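Local coordinates for glucose-inhibited division protein A-related protein, probable oxidoreductase (Thermus thermophilus, PDB 2CUL) that binds flavin-adenine dinucleotide in a Rossmann-type fold and is probably an oxidoreductase related to the glucose-inhibited division protein A (GidA) family, at residues L153-G165 / Y176-W188. Numbering follows the deposited sequence.
Sequences LSRLGFRFVEREG and YRVRYLAFHPEEW. With FAD (flavin-adenine dinucleotide), chain B.
Residues 160-165 and 176-183 run antiparallel, their axes 4.5 Å apart at closest, with Val161-Ala182, Arg163-Tyr180 and Gly165-Val178 as hydrogen-bonded pairs. Glu164 is extended, its CG anti to the backbone N (chi1 -178°), which carries the carboxylate out to two arginines. Glu164 OE2 forms salt bridges with Arg177 NH1 (2.7 Å) and Arg179 NE (3.1 Å). The two donors come from opposite faces of the carboxylate plane, while OE2 lies at the edge of each guanidinium. A glutamine here would probably weaken this salt-bridge network, leaving two arginine charges without their anionic mate. On the other face of the sheet, Arg163 CB sits over the Tyr180 ring in a CH-pi contact, 3.7 Å from its centroid. A water bridges Tyr180 OH to Glu164 O.

The two strands form a beta hairpin on one side of a four-stranded antiparallel sheet, where strand 160-167 is outermost and strand 128-131 flanks 176-183. This hairpin lines the flavin end of the FAD pocket. Gly165 C lies 3.4 Å from FAD C7M, Val178 packs on the same methyl, and Tyr180 CE2 approaches C8M. With no side chain, Gly165 lies close against the flavin's dimethylbenzene edge.

At the far end, Phe160 CE1 rests over one face of Phe183, 3.5 Å from Phe183 CD1. Phe183 turns its edge toward the face of Phe158, and Leu153 CD1 abuts Phe183 CZ. Glu187 OE2 accepts Arg159 N at 2.7 Å and also forms a salt bridge with Arg197.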
loop_
_atom_site.group_PDB
_atom_site.type_symbol
_atom_site.label_atom_id
_atom_site.label_comp_id
_atom_site.label_asym_id
_atom_site.label_seq_id
_atom_site.Cartn_x
_atom_site.Cartn_y
_atom_site.Cartn_z
ATOM N N LEU A 153 7.115 5.298 13.017
ATOM C CA LEU A 153 5.733 5.285 13.480
ATOM C C LEU A 153 5.679 4.933 14.968
ATOM O O LEU A 153 4.914 5.529 15.726
ATOM C CB LEU A 153 4.909 4.282 12.665
ATOM C CG LEU A 153 4.730 4.632 11.184
ATOM C CD1 LEU A 153 4.139 3.441 10.443
ATOM C CD2 LEU A 153 3.836 5.852 11.042
ATOM N N SER A 154 6.503 3.972 15.379
ATOM C CA SER A 154 6.550 3.550 16.779
ATOM C C SER A 154 7.052 4.695 17.655
ATOM O O SER A 154 6.508 4.953 18.731
ATOM C CB SER A 154 7.475 2.341 16.938
ATOM O OG SER A 154 7.018 1.246 16.162
ATOM N N ARG A 155 8.093 5.379 17.192
ATOM C CA ARG A 155 8.646 6.501 17.945
ATOM C C ARG A 155 7.619 7.610 18.118
ATOM O O ARG A 155 7.603 8.295 19.139
ATOM C CB ARG A 155 9.878 7.072 17.243
ATOM C CG ARG A 155 11.092 6.171 17.270
ATOM C CD ARG A 155 12.304 6.919 16.744
ATOM N NE ARG A 155 13.499 6.086 16.721
ATOM C CZ ARG A 155 14.692 6.511 16.318
ATOM N NH1 ARG A 155 14.845 7.764 15.906
ATOM N NH2 ARG A 155 15.728 5.684 16.326
ATOM N N LEU A 156 6.761 7.787 17.119
ATOM C CA LEU A 156 5.741 8.825 17.173
ATOM C C LEU A 156 4.586 8.456 18.094
ATOM O O LEU A 156 3.738 9.293 18.394
ATOM C CB LEU A 156 5.217 9.128 15.763
ATOM C CG LEU A 156 6.252 9.722 14.801
ATOM C CD1 LEU A 156 5.646 9.870 13.413
ATOM C CD2 LEU A 156 6.727 11.072 15.322
ATOM N N GLY A 157 4.553 7.200 18.533
ATOM C CA GLY A 157 3.503 6.769 19.441
ATOM C C GLY A 157 2.433 5.845 18.887
ATOM O O GLY A 157 1.564 5.390 19.632
ATOM N N PHE A 158 2.477 5.559 17.591
ATOM C CA PHE A 158 1.477 4.679 16.996
ATOM C C PHE A 158 1.487 3.280 17.606
ATOM O O PHE A 158 2.546 2.718 17.884
ATOM C CB PHE A 158 1.691 4.582 15.484
ATOM C CG PHE A 158 1.236 5.797 14.734
ATOM C CD1 PHE A 158 -0.106 5.966 14.400
ATOM C CD2 PHE A 158 2.147 6.784 14.372
ATOM C CE1 PHE A 158 -0.530 7.101 13.712
ATOM C CE2 PHE A 158 1.733 7.922 13.686
ATOM C CZ PHE A 158 0.390 8.079 13.354
ATOM N N ARG A 159 0.291 2.733 17.815
ATOM C CA ARG A 159 0.119 1.397 18.380
ATOM C C ARG A 159 -0.175 0.387 17.272
ATOM O O ARG A 159 -0.850 0.710 16.296
ATOM C CB ARG A 159 -1.040 1.386 19.380
ATOM C CG ARG A 159 -0.841 2.264 20.607
ATOM C CD ARG A 159 0.406 1.876 21.378
ATOM N NE ARG A 159 0.276 2.183 22.799
ATOM C CZ ARG A 159 1.235 1.989 23.697
ATOM N NH1 ARG A 159 2.408 1.489 23.323
ATOM N NH2 ARG A 159 1.020 2.283 24.972
ATOM N N PHE A 160 0.309 -0.840 17.445
ATOM C CA PHE A 160 0.115 -1.895 16.453
ATOM C C PHE A 160 -0.330 -3.215 17.075
ATOM O O PHE A 160 -0.154 -3.445 18.272
ATOM C CB PHE A 160 1.423 -2.140 15.700
ATOM C CG PHE A 160 1.934 -0.938 14.968
ATOM C CD1 PHE A 160 1.561 -0.702 13.648
ATOM C CD2 PHE A 160 2.768 -0.024 15.603
ATOM C CE1 PHE A 160 2.011 0.430 12.972
ATOM C CE2 PHE A 160 3.225 1.111 14.936
ATOM C CZ PHE A 160 2.845 1.339 13.619
ATOM N N VAL A 161 -0.907 -4.078 16.243
ATOM C CA VAL A 161 -1.344 -5.399 16.674
ATOM C C VAL A 161 -0.681 -6.408 15.741
ATOM O O VAL A 161 -0.415 -6.102 14.581
ATOM C CB VAL A 161 -2.886 -5.559 16.601
ATOM C CG1 VAL A 161 -3.550 -4.601 17.572
ATOM C CG2 VAL A 161 -3.386 -5.310 15.187
ATOM N N GLU A 162 -0.399 -7.600 16.252
ATOM C CA GLU A 162 0.246 -8.630 15.448
ATOM C C GLU A 162 -0.744 -9.438 14.627
ATOM O O GLU A 162 -1.809 -9.823 15.113
ATOM C CB GLU A 162 1.053 -9.574 16.341
ATOM C CG GLU A 162 2.261 -8.927 16.992
ATOM C CD GLU A 162 3.119 -9.924 17.743
ATOM O OE1 GLU A 162 3.593 -10.896 17.116
ATOM O OE2 GLU A 162 3.321 -9.735 18.960
ATOM N N ARG A 163 -0.380 -9.690 13.373
ATOM C CA ARG A 163 -1.207 -10.466 12.459
ATOM C C ARG A 163 -0.313 -11.455 11.723
ATOM O O ARG A 163 0.916 -11.360 11.782
ATOM C CB ARG A 163 -1.898 -9.548 11.446
ATOM C CG ARG A 163 -2.925 -8.594 12.048
ATOM C CD ARG A 163 -4.076 -9.357 12.673
ATOM N NE ARG A 163 -5.143 -8.475 13.140
ATOM C CZ ARG A 163 -6.194 -8.888 13.844
ATOM N NH1 ARG A 163 -6.316 -10.171 14.162
ATOM N NH2 ARG A 163 -7.121 -8.023 14.231
ATOM N N GLU A 164 -0.928 -12.413 11.040
ATOM C CA GLU A 164 -0.162 -13.403 10.298
ATOM C C GLU A 164 -0.892 -13.850 9.045
ATOM O O GLU A 164 -2.115 -13.996 9.040
ATOM C CB GLU A 164 0.125 -14.629 11.173
ATOM C CG GLU A 164 0.976 -15.687 10.478
ATOM C CD GLU A 164 1.206 -16.921 11.333
ATOM O OE1 GLU A 164 0.246 -17.690 11.550
ATOM O OE2 GLU A 164 2.350 -17.118 11.793
ATOM N N GLY A 165 -0.126 -14.053 7.979
ATOM C CA GLY A 165 -0.691 -14.520 6.731
ATOM C C GLY A 165 0.089 -15.761 6.350
ATOM O O GLY A 165 1.184 -15.986 6.866
ATOM N N TYR A 176 4.976 -20.786 3.219
ATOM C CA TYR A 176 5.592 -19.927 4.220
ATOM C C TYR A 176 4.561 -19.056 4.922
ATOM O O TYR A 176 3.414 -18.955 4.486
ATOM C CB TYR A 176 6.691 -19.063 3.578
ATOM C CG TYR A 176 6.222 -18.008 2.590
ATOM C CD1 TYR A 176 5.821 -16.743 3.022
ATOM C CD2 TYR A 176 6.225 -18.260 1.217
ATOM C CE1 TYR A 176 5.440 -15.753 2.110
ATOM C CE2 TYR A 176 5.844 -17.279 0.296
ATOM C CZ TYR A 176 5.457 -16.027 0.750
ATOM O OH TYR A 176 5.115 -15.045 -0.154
ATOM N N ARG A 177 4.978 -18.449 6.025
ATOM C CA ARG A 177 4.108 -17.572 6.797
ATOM C C ARG A 177 4.784 -16.221 6.958
ATOM O O ARG A 177 6.013 -16.126 6.967
ATOM C CB ARG A 177 3.850 -18.157 8.191
ATOM C CG ARG A 177 2.913 -19.351 8.221
ATOM C CD ARG A 177 2.798 -19.935 9.627
ATOM N NE ARG A 177 4.062 -20.493 10.108
ATOM C CZ ARG A 177 4.870 -19.898 10.980
ATOM N NH1 ARG A 177 4.557 -18.711 11.485
ATOM N NH2 ARG A 177 5.997 -20.493 11.350
ATOM N N VAL A 178 3.978 -15.172 7.070
ATOM C CA VAL A 178 4.514 -13.837 7.289
ATOM C C VAL A 178 3.791 -13.194 8.467
ATOM O O VAL A 178 2.578 -12.980 8.420
ATOM C CB VAL A 178 4.335 -12.907 6.065
ATOM C CG1 VAL A 178 4.791 -11.493 6.431
ATOM C CG2 VAL A 178 5.148 -13.415 4.885
ATOM N N ARG A 179 4.532 -12.918 9.534
ATOM C CA ARG A 179 3.956 -12.249 10.687
ATOM C C ARG A 179 4.273 -10.778 10.478
ATOM O O ARG A 179 5.401 -10.417 10.131
ATOM C CB ARG A 179 4.571 -12.766 11.989
ATOM C CG ARG A 179 4.122 -14.174 12.335
ATOM C CD ARG A 179 4.538 -14.564 13.741
ATOM N NE ARG A 179 4.056 -15.894 14.101
ATOM C CZ ARG A 179 4.257 -16.469 15.282
ATOM N NH1 ARG A 179 4.933 -15.827 16.225
ATOM N NH2 ARG A 179 3.782 -17.685 15.522
ATOM N N TYR A 180 3.274 -9.928 10.666
ATOM C CA TYR A 180 3.464 -8.507 10.452
ATOM C C TYR A 180 2.652 -7.697 11.441
ATOM O O TYR A 180 1.867 -8.243 12.220
ATOM C CB TYR A 180 3.049 -8.151 9.019
ATOM C CG TYR A 180 1.578 -8.375 8.739
ATOM C CD1 TYR A 180 0.658 -7.335 8.873
ATOM C CD2 TYR A 180 1.097 -9.637 8.384
ATOM C CE1 TYR A 180 -0.705 -7.542 8.662
ATOM C CE2 TYR A 180 -0.269 -9.854 8.172
ATOM C CZ TYR A 180 -1.160 -8.803 8.313
ATOM O OH TYR A 180 -2.509 -9.012 8.115
ATOM N N LEU A 181 2.851 -6.387 11.406
ATOM C CA LEU A 181 2.137 -5.492 12.298
ATOM C C LEU A 181 1.169 -4.607 11.533
ATOM O O LEU A 181 1.508 -4.058 10.486
ATOM C CB LEU A 181 3.122 -4.607 13.060
ATOM C CG LEU A 181 4.108 -5.311 13.992
ATOM C CD1 LEU A 181 4.955 -4.267 14.701
ATOM C CD2 LEU A 181 3.348 -6.151 15.007
ATOM N N ALA A 182 -0.040 -4.481 12.068
ATOM C CA ALA A 182 -1.062 -3.636 11.469
ATOM C C ALA A 182 -1.392 -2.563 12.496
ATOM O O ALA A 182 -1.275 -2.797 13.701
ATOM C CB ALA A 182 -2.309 -4.450 11.155
ATOM N N PHE A 183 -1.780 -1.384 12.025
ATOM C CA PHE A 183 -2.152 -0.307 12.933
ATOM C C PHE A 183 -3.288 -0.797 13.819
ATOM O O PHE A 183 -4.221 -1.449 13.347
ATOM C CB PHE A 183 -2.635 0.915 12.152
ATOM C CG PHE A 183 -1.533 1.707 11.516
ATOM C CD1 PHE A 183 -0.745 2.556 12.283
ATOM C CD2 PHE A 183 -1.287 1.613 10.148
ATOM C CE1 PHE A 183 0.275 3.306 11.700
ATOM C CE2 PHE A 183 -0.271 2.356 9.555
ATOM C CZ PHE A 183 0.512 3.206 10.330
ATOM N N HIS A 184 -3.209 -0.485 15.107
ATOM C CA HIS A 184 -4.254 -0.882 16.041
ATOM C C HIS A 184 -5.554 -0.233 15.560
ATOM O O HIS A 184 -5.557 0.914 15.106
ATOM C CB HIS A 184 -3.892 -0.393 17.445
ATOM C CG HIS A 184 -4.810 -0.892 18.516
ATOM N ND1 HIS A 184 -6.096 -0.422 18.674
ATOM C CD2 HIS A 184 -4.631 -1.830 19.475
ATOM C CE1 HIS A 184 -6.670 -1.051 19.685
ATOM N NE2 HIS A 184 -5.803 -1.911 20.187
ATOM N N PRO A 185 -6.679 -0.956 15.647
ATOM C CA PRO A 185 -7.963 -0.405 15.205
ATOM C C PRO A 185 -8.327 0.978 15.747
ATOM O O PRO A 185 -8.954 1.774 15.047
ATOM C CB PRO A 185 -8.958 -1.477 15.637
ATOM C CG PRO A 185 -8.169 -2.731 15.456
ATOM C CD PRO A 185 -6.828 -2.363 16.059
ATOM N N GLU A 186 -7.945 1.267 16.988
ATOM C CA GLU A 186 -8.261 2.560 17.595
ATOM C C GLU A 186 -7.564 3.729 16.903
ATOM O O GLU A 186 -7.979 4.874 17.050
ATOM C CB GLU A 186 -7.897 2.541 19.086
ATOM C CG GLU A 186 -8.072 3.869 19.826
ATOM C CD GLU A 186 -9.479 4.438 19.726
ATOM O OE1 GLU A 186 -10.452 3.671 19.873
ATOM O OE2 GLU A 186 -9.608 5.663 19.516
ATOM N N GLU A 187 -6.511 3.439 16.145
ATOM C CA GLU A 187 -5.773 4.482 15.436
ATOM C C GLU A 187 -6.481 4.897 14.156
ATOM O O GLU A 187 -6.286 6.000 13.652
ATOM C CB GLU A 187 -4.387 3.972 15.029
ATOM C CG GLU A 187 -3.500 3.511 16.159
ATOM C CD GLU A 187 -2.764 4.652 16.816
ATOM O OE1 GLU A 187 -3.049 5.827 16.492
ATOM O OE2 GLU A 187 -1.901 4.369 17.666
ATOM N N TRP A 188 -7.317 4.005 13.646
ATOM C CA TRP A 188 -7.975 4.205 12.365
ATOM C C TRP A 188 -9.477 4.485 12.381
ATOM O O TRP A 188 -10.231 3.833 13.096
ATOM C CB TRP A 188 -7.682 2.956 11.534
ATOM C CG TRP A 188 -8.019 3.009 10.090
ATOM C CD1 TRP A 188 -7.438 3.789 9.133
ATOM C CD2 TRP A 188 -8.941 2.155 9.408
ATOM N NE1 TRP A 188 -7.933 3.465 7.892
ATOM C CE2 TRP A 188 -8.859 2.464 8.033
ATOM C CE3 TRP A 188 -9.826 1.152 9.825
ATOM C CZ2 TRP A 188 -9.630 1.806 7.069
ATOM C CZ3 TRP A 188 -10.594 0.493 8.865
ATOM C CH2 TRP A 188 -10.487 0.826 7.503
HETATM P PA FAD B . 0.667 -5.202 -0.708
HETATM O O1A FAD B . 1.606 -6.114 -0.038
HETATM O O2A FAD B . -0.078 -5.664 -1.908
HETATM O O5B FAD B . 1.433 -3.865 -1.121
HETATM C C5B FAD B . 2.244 -3.178 -0.167
HETATM C C4B FAD B . 3.232 -2.349 -0.979
HETATM O O4B FAD B . 3.818 -1.404 -0.085
HETATM C C3B FAD B . 4.397 -3.157 -1.585
HETATM O O3B FAD B . 4.576 -2.881 -2.958
HETATM C C2B FAD B . 5.565 -2.757 -0.734
HETATM O O2B FAD B . 6.838 -2.922 -1.316
HETATM C C1B FAD B . 5.203 -1.316 -0.386
HETATM N N9A FAD B . 5.880 -0.773 0.789
HETATM C C8A FAD B . 5.835 -1.263 2.074
HETATM N N7A FAD B . 6.560 -0.535 2.915
HETATM C C5A FAD B . 7.093 0.470 2.133
HETATM C C6A FAD B . 7.948 1.556 2.441
HETATM N N6A FAD B . 8.413 1.805 3.652
HETATM N N1A FAD B . 8.304 2.400 1.401
HETATM C C2A FAD B . 7.834 2.166 0.129
HETATM N N3A FAD B . 7.014 1.142 -0.226
HETATM C C4A FAD B . 6.676 0.325 0.809
HETATM N N1 FAD B . -4.898 -12.553 -0.223
HETATM C C2 FAD B . -5.427 -13.267 -1.274
HETATM O O2 FAD B . -6.449 -12.920 -1.815
HETATM N N3 FAD B . -4.749 -14.416 -1.711
HETATM C C4 FAD B . -3.580 -14.888 -1.154
HETATM O O4 FAD B . -3.029 -15.920 -1.595
HETATM C C4X FAD B . -3.042 -14.158 -0.074
HETATM N N5 FAD B . -1.871 -14.577 0.544
HETATM C C5X FAD B . -1.339 -13.866 1.603
HETATM C C6 FAD B . -0.162 -14.308 2.207
HETATM C C7 FAD B . 0.431 -13.622 3.284
HETATM C C7M FAD B . 1.708 -14.154 3.886
HETATM C C8 FAD B . -0.211 -12.426 3.766
HETATM C C8M FAD B . 0.361 -11.628 4.907
HETATM C C9 FAD B . -1.410 -11.967 3.168
HETATM C C9A FAD B . -2.000 -12.666 2.082
HETATM N N10 FAD B . -3.216 -12.235 1.442
HETATM C C10 FAD B . -3.736 -12.981 0.368
HETATM C "C1'" FAD B . -3.972 -11.002 1.900
HETATM C "C2'" FAD B . -3.913 -9.721 1.037
HETATM O "O2'" FAD B . -4.742 -9.877 -0.083
HETATM C "C3'" FAD B . -2.484 -9.383 0.566
HETATM O "O3'" FAD B . -1.603 -9.205 1.675
HETATM C "C4'" FAD B . -2.414 -8.081 -0.258
HETATM O "O4'" FAD B . -1.156 -7.964 -0.918
HETATM C "C5'" FAD B . -2.653 -6.882 0.681
HETATM O "O5'" FAD B . -2.640 -5.665 -0.083
HETATM P P FAD B . -1.891 -4.356 0.407
HETATM O O1P FAD B . -2.176 -3.358 -0.637
HETATM O O2P FAD B . -2.300 -3.996 1.807
HETATM O O3P FAD B . -0.362 -4.730 0.441
HETATM O O HOH W 1 -3.516 -11.450 7.855
#